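Local coordinates for protein alginate lyase A1-II' (Sphingomonas sp. A1, PDB 2CWS) that probably depolymerises the polysaccharide alginate as a lyase of polysaccharide lyase family 7, the chain here being its catalytic alginate lyase domain, at residues T97-I111 with P123-D135. Numbering follows the deposited sequence.
With SO4 (sulfate ion), chain B.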
# COMPACT_ATOMS: atom_id res chain seq x y z
N THR A 97 0.67 12.14 -4.93
CA THR A 97 -0.34 12.51 -3.92
C THR A 97 -0.80 13.89 -4.28
O THR A 97 -0.01 14.83 -4.41
CB THR A 97 0.28 12.38 -2.53
OG1 THR A 97 0.50 10.99 -2.24
CG2 THR A 97 -0.69 12.90 -1.46
N VAL A 98 -2.12 14.02 -4.42
CA VAL A 98 -2.75 15.25 -4.91
C VAL A 98 -3.20 16.15 -3.77
O VAL A 98 -3.11 17.37 -3.91
CB VAL A 98 -3.97 14.86 -5.79
CG1 VAL A 98 -4.82 16.09 -6.16
CG2 VAL A 98 -3.51 14.09 -7.05
N GLN A 99 -3.74 15.56 -2.71
CA GLN A 99 -4.33 16.32 -1.62
C GLN A 99 -4.10 15.52 -0.33
O GLN A 99 -4.23 14.29 -0.34
CB GLN A 99 -5.85 16.50 -1.85
CG GLN A 99 -6.54 17.26 -0.72
CD GLN A 99 -8.03 17.36 -1.03
OE1 GLN A 99 -8.42 17.99 -2.04
NE2 GLN A 99 -8.90 16.82 -0.18
N LEU A 100 -3.75 16.25 0.72
CA LEU A 100 -3.49 15.65 2.03
C LEU A 100 -4.57 16.04 3.01
O LEU A 100 -5.24 17.07 2.85
CB LEU A 100 -2.13 16.19 2.53
CG LEU A 100 -0.92 15.57 1.85
CD1 LEU A 100 0.33 16.40 2.14
CD2 LEU A 100 -0.75 14.10 2.24
N PRO A 101 -4.73 15.26 4.08
CA PRO A 101 -5.55 15.68 5.20
C PRO A 101 -4.82 16.73 6.01
O PRO A 101 -3.63 17.01 5.76
CB PRO A 101 -5.73 14.39 6.02
CG PRO A 101 -4.36 13.74 5.86
CD PRO A 101 -3.97 14.02 4.40
N SER A 102 -5.47 17.29 7.04
CA SER A 102 -4.83 18.29 7.86
C SER A 102 -3.54 17.78 8.50
O SER A 102 -2.62 18.58 8.73
CB SER A 102 -5.78 18.77 8.96
OG SER A 102 -6.93 19.42 8.40
N SER A 103 -3.46 16.48 8.79
CA SER A 103 -2.23 16.00 9.46
C SER A 103 -1.02 16.05 8.53
O SER A 103 0.11 15.98 9.01
CB SER A 103 -2.40 14.55 9.90
OG SER A 103 -2.30 13.69 8.73
N GLY A 104 -1.22 16.12 7.22
CA GLY A 104 -0.08 16.18 6.31
C GLY A 104 0.50 14.82 6.01
O GLY A 104 1.59 14.78 5.44
N LYS A 105 -0.16 13.71 6.29
CA LYS A 105 0.49 12.39 6.15
C LYS A 105 -0.50 11.36 5.64
O LYS A 105 -1.59 11.20 6.19
CB LYS A 105 1.07 11.96 7.50
CG LYS A 105 1.80 10.63 7.44
CD LYS A 105 2.20 10.09 8.78
CE LYS A 105 3.24 10.97 9.47
NZ LYS A 105 3.66 10.42 10.82
N ILE A 106 -0.07 10.61 4.59
CA ILE A 106 -0.80 9.42 4.15
C ILE A 106 0.24 8.35 3.83
O ILE A 106 1.41 8.61 3.70
CB ILE A 106 -1.71 9.65 2.92
CG1 ILE A 106 -0.90 9.94 1.64
CG2 ILE A 106 -2.72 10.74 3.21
CD1 ILE A 106 -1.79 9.99 0.38
N ILE A 107 -0.26 7.10 3.76
CA ILE A 107 0.54 5.95 3.32
C ILE A 107 0.03 5.57 1.94
O ILE A 107 -1.18 5.37 1.74
CB ILE A 107 0.47 4.80 4.34
CG1 ILE A 107 1.28 5.16 5.57
CG2 ILE A 107 0.91 3.47 3.71
CD1 ILE A 107 1.09 4.23 6.75
N VAL A 108 0.96 5.43 0.97
CA VAL A 108 0.60 5.21 -0.43
C VAL A 108 0.97 3.83 -0.92
O VAL A 108 0.55 3.46 -2.03
CB VAL A 108 1.18 6.31 -1.37
CG1 VAL A 108 0.56 7.66 -1.05
CG2 VAL A 108 2.70 6.33 -1.27
N ALA A 109 1.71 3.04 -0.16
CA ALA A 109 2.01 1.67 -0.52
C ALA A 109 2.48 0.94 0.71
O ALA A 109 2.97 1.55 1.68
CB ALA A 109 3.09 1.61 -1.61
N GLN A 110 2.32 -0.38 0.69
CA GLN A 110 2.79 -1.21 1.82
C GLN A 110 3.25 -2.57 1.31
O GLN A 110 2.83 -3.06 0.26
CB GLN A 110 1.69 -1.50 2.88
CG GLN A 110 0.92 -0.28 3.31
CD GLN A 110 0.08 -0.58 4.53
OE1 GLN A 110 0.61 -1.10 5.53
NE2 GLN A 110 -1.20 -0.24 4.47
N ILE A 111 4.07 -3.21 2.15
CA ILE A 111 4.10 -4.67 2.25
C ILE A 111 3.51 -4.97 3.63
O ILE A 111 4.06 -4.47 4.62
CB ILE A 111 5.50 -5.29 2.12
CG1 ILE A 111 6.11 -5.01 0.76
CG2 ILE A 111 5.39 -6.79 2.40
CD1 ILE A 111 7.53 -5.55 0.66
N PRO A 123 2.39 -4.61 9.64
CA PRO A 123 2.98 -4.14 8.35
C PRO A 123 4.48 -4.40 8.43
O PRO A 123 5.06 -4.36 9.50
CB PRO A 123 2.70 -2.67 8.30
CG PRO A 123 2.20 -2.29 9.64
CD PRO A 123 1.86 -3.51 10.45
N LEU A 124 5.05 -4.64 7.24
CA LEU A 124 6.51 -4.69 7.11
C LEU A 124 7.08 -3.41 6.50
O LEU A 124 8.01 -2.83 7.07
CB LEU A 124 6.91 -5.89 6.23
CG LEU A 124 8.44 -5.96 5.93
CD1 LEU A 124 9.22 -6.24 7.23
CD2 LEU A 124 8.71 -7.01 4.87
N VAL A 125 6.56 -2.97 5.37
CA VAL A 125 7.01 -1.72 4.73
C VAL A 125 5.81 -0.80 4.62
O VAL A 125 4.75 -1.22 4.15
CB VAL A 125 7.61 -1.96 3.34
CG1 VAL A 125 8.03 -0.62 2.71
CG2 VAL A 125 8.78 -2.97 3.41
N LYS A 126 6.00 0.45 5.00
CA LYS A 126 5.00 1.50 4.82
C LYS A 126 5.61 2.67 4.10
O LYS A 126 6.62 3.24 4.58
CB LYS A 126 4.46 2.00 6.18
CG LYS A 126 3.87 0.84 7.02
CD LYS A 126 3.73 1.22 8.52
CE LYS A 126 5.15 1.19 9.17
NZ LYS A 126 5.01 1.53 10.63
N ALA A 127 5.05 3.05 2.95
CA ALA A 127 5.55 4.20 2.18
C ALA A 127 4.76 5.41 2.62
O ALA A 127 3.61 5.59 2.22
CB ALA A 127 5.43 3.89 0.69
N VAL A 128 5.38 6.22 3.49
CA VAL A 128 4.72 7.35 4.14
C VAL A 128 5.02 8.64 3.41
O VAL A 128 6.18 9.08 3.38
CB VAL A 128 5.19 7.46 5.60
CG1 VAL A 128 4.46 8.62 6.28
CG2 VAL A 128 4.98 6.15 6.36
N PHE A 129 3.98 9.22 2.80
CA PHE A 129 4.12 10.45 2.03
C PHE A 129 3.80 11.64 2.91
O PHE A 129 2.75 11.71 3.54
CB PHE A 129 3.17 10.42 0.81
CG PHE A 129 3.25 11.71 0.02
CD1 PHE A 129 2.51 12.84 0.32
CD2 PHE A 129 4.12 11.77 -1.06
CE1 PHE A 129 2.69 14.00 -0.36
CE2 PHE A 129 4.29 12.95 -1.76
CZ PHE A 129 3.57 14.10 -1.38
N GLN A 130 4.72 12.64 2.82
CA GLN A 130 4.49 14.03 3.27
C GLN A 130 4.91 14.95 2.14
O GLN A 130 5.68 14.57 1.25
CB GLN A 130 5.19 14.35 4.56
CG GLN A 130 4.73 13.25 5.55
CD GLN A 130 5.01 13.71 6.93
OE1 GLN A 130 6.15 13.49 7.41
NE2 GLN A 130 4.05 14.33 7.60
N ASP A 131 4.38 16.20 2.18
CA ASP A 131 4.72 17.16 1.13
C ASP A 131 6.15 17.67 1.28
O ASP A 131 6.42 18.66 1.95
CB ASP A 131 3.70 18.28 1.20
CG ASP A 131 3.91 19.38 0.17
OD1 ASP A 131 4.72 19.19 -0.74
OD2 ASP A 131 3.19 20.39 0.29
N GLY A 132 7.07 16.97 0.64
CA GLY A 132 8.49 17.29 0.68
C GLY A 132 9.38 16.09 1.06
O GLY A 132 10.61 16.22 0.91
N GLN A 133 8.79 14.98 1.52
CA GLN A 133 9.64 13.83 1.86
C GLN A 133 8.74 12.58 1.86
O GLN A 133 7.60 12.62 2.36
CB GLN A 133 10.23 14.07 3.24
CG GLN A 133 10.53 12.83 3.99
CD GLN A 133 11.10 13.06 5.36
OE1 GLN A 133 12.26 13.45 5.48
NE2 GLN A 133 10.27 12.83 6.39
N LEU A 134 9.29 11.49 1.33
CA LEU A 134 8.65 10.19 1.55
C LEU A 134 9.57 9.37 2.44
O LEU A 134 10.81 9.42 2.31
CB LEU A 134 8.39 9.50 0.22
CG LEU A 134 7.49 8.23 0.43
CD1 LEU A 134 6.38 8.17 -0.60
CD2 LEU A 134 8.41 7.02 0.40
N ASP A 135 9.00 8.65 3.38
CA ASP A 135 9.72 7.80 4.31
C ASP A 135 9.27 6.36 4.07
O ASP A 135 8.11 6.03 4.34
CB ASP A 135 9.39 8.24 5.73
CG ASP A 135 10.09 7.45 6.82
OD1 ASP A 135 10.94 6.58 6.55
OD2 ASP A 135 9.72 7.77 8.00
S SO4 B . -2.80 -1.49 8.79
O1 SO4 B . -2.72 -1.50 7.22
O2 SO4 B . -2.26 -2.70 9.38
O3 SO4 B . -2.06 -0.41 9.31
O4 SO4 B . -4.20 -1.38 9.19
O HOH W 1 2.82 17.02 4.38
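Over one face of the Phe129 ring sits Thr97, its CB 3.7 Å from the ring centroid in a CH-pi contact only 13° off the normal, while Leu100 CD2 meets CD1 at the ring's edge. It is a worked example of how the sheets of a beta-sandwich pack together, here the concanavalin-like jelly roll of the alginate lyases: Phe129 belongs to the hairpin of strands 106-114 and 120-130 in one sheet, Thr97 to strand 88-99 of the other. With CG anti to the backbone N (chi1 178°), the ring is carried off the hairpin toward that second sheet. Thr97 OG1 has its hydrogen bond with Tyr162 OH. Were Phe129 an alanine, Thr97 CB would probably lose the face it rests on and Leu100 CD2 its aromatic neighbour, opening a gap between the sheets.

Ile106 and Phe129 form an antiparallel hydrogen-bonded pair, Phe129 N reaching Ile106 O at 2.8 Å, and their side chains run side by side. Ile107 lies on the other face, where its CG1 packs on Val128 CG2 at 3.9 Å and Lys105 CG touches Val128 CG1 at 3.5 Å. Here too Gln110 NE2, whose stronger hydrogen bond is to Glu69 OE2, makes a weak one to a sulfate, probably from the crystallisation liquor, that is also hydrogen-bonded to His112, Tyr205 and Arg67, consistent with where family-7 lyases receive the uronate carboxylate.

Near the Pro101-Gly104 turn, in one of two conformers, Gln130 NE2 donates to Gly104 O at 3.3 Å from above the carbonyl plane, and a water links that oxygen to Asp131 N. At the far end a classic beta bulge sets Leu124 and Val125 opposite Ile111, whose O accepts from both Leu124 N (2.8 Å) and Val125 N (3.0 Å).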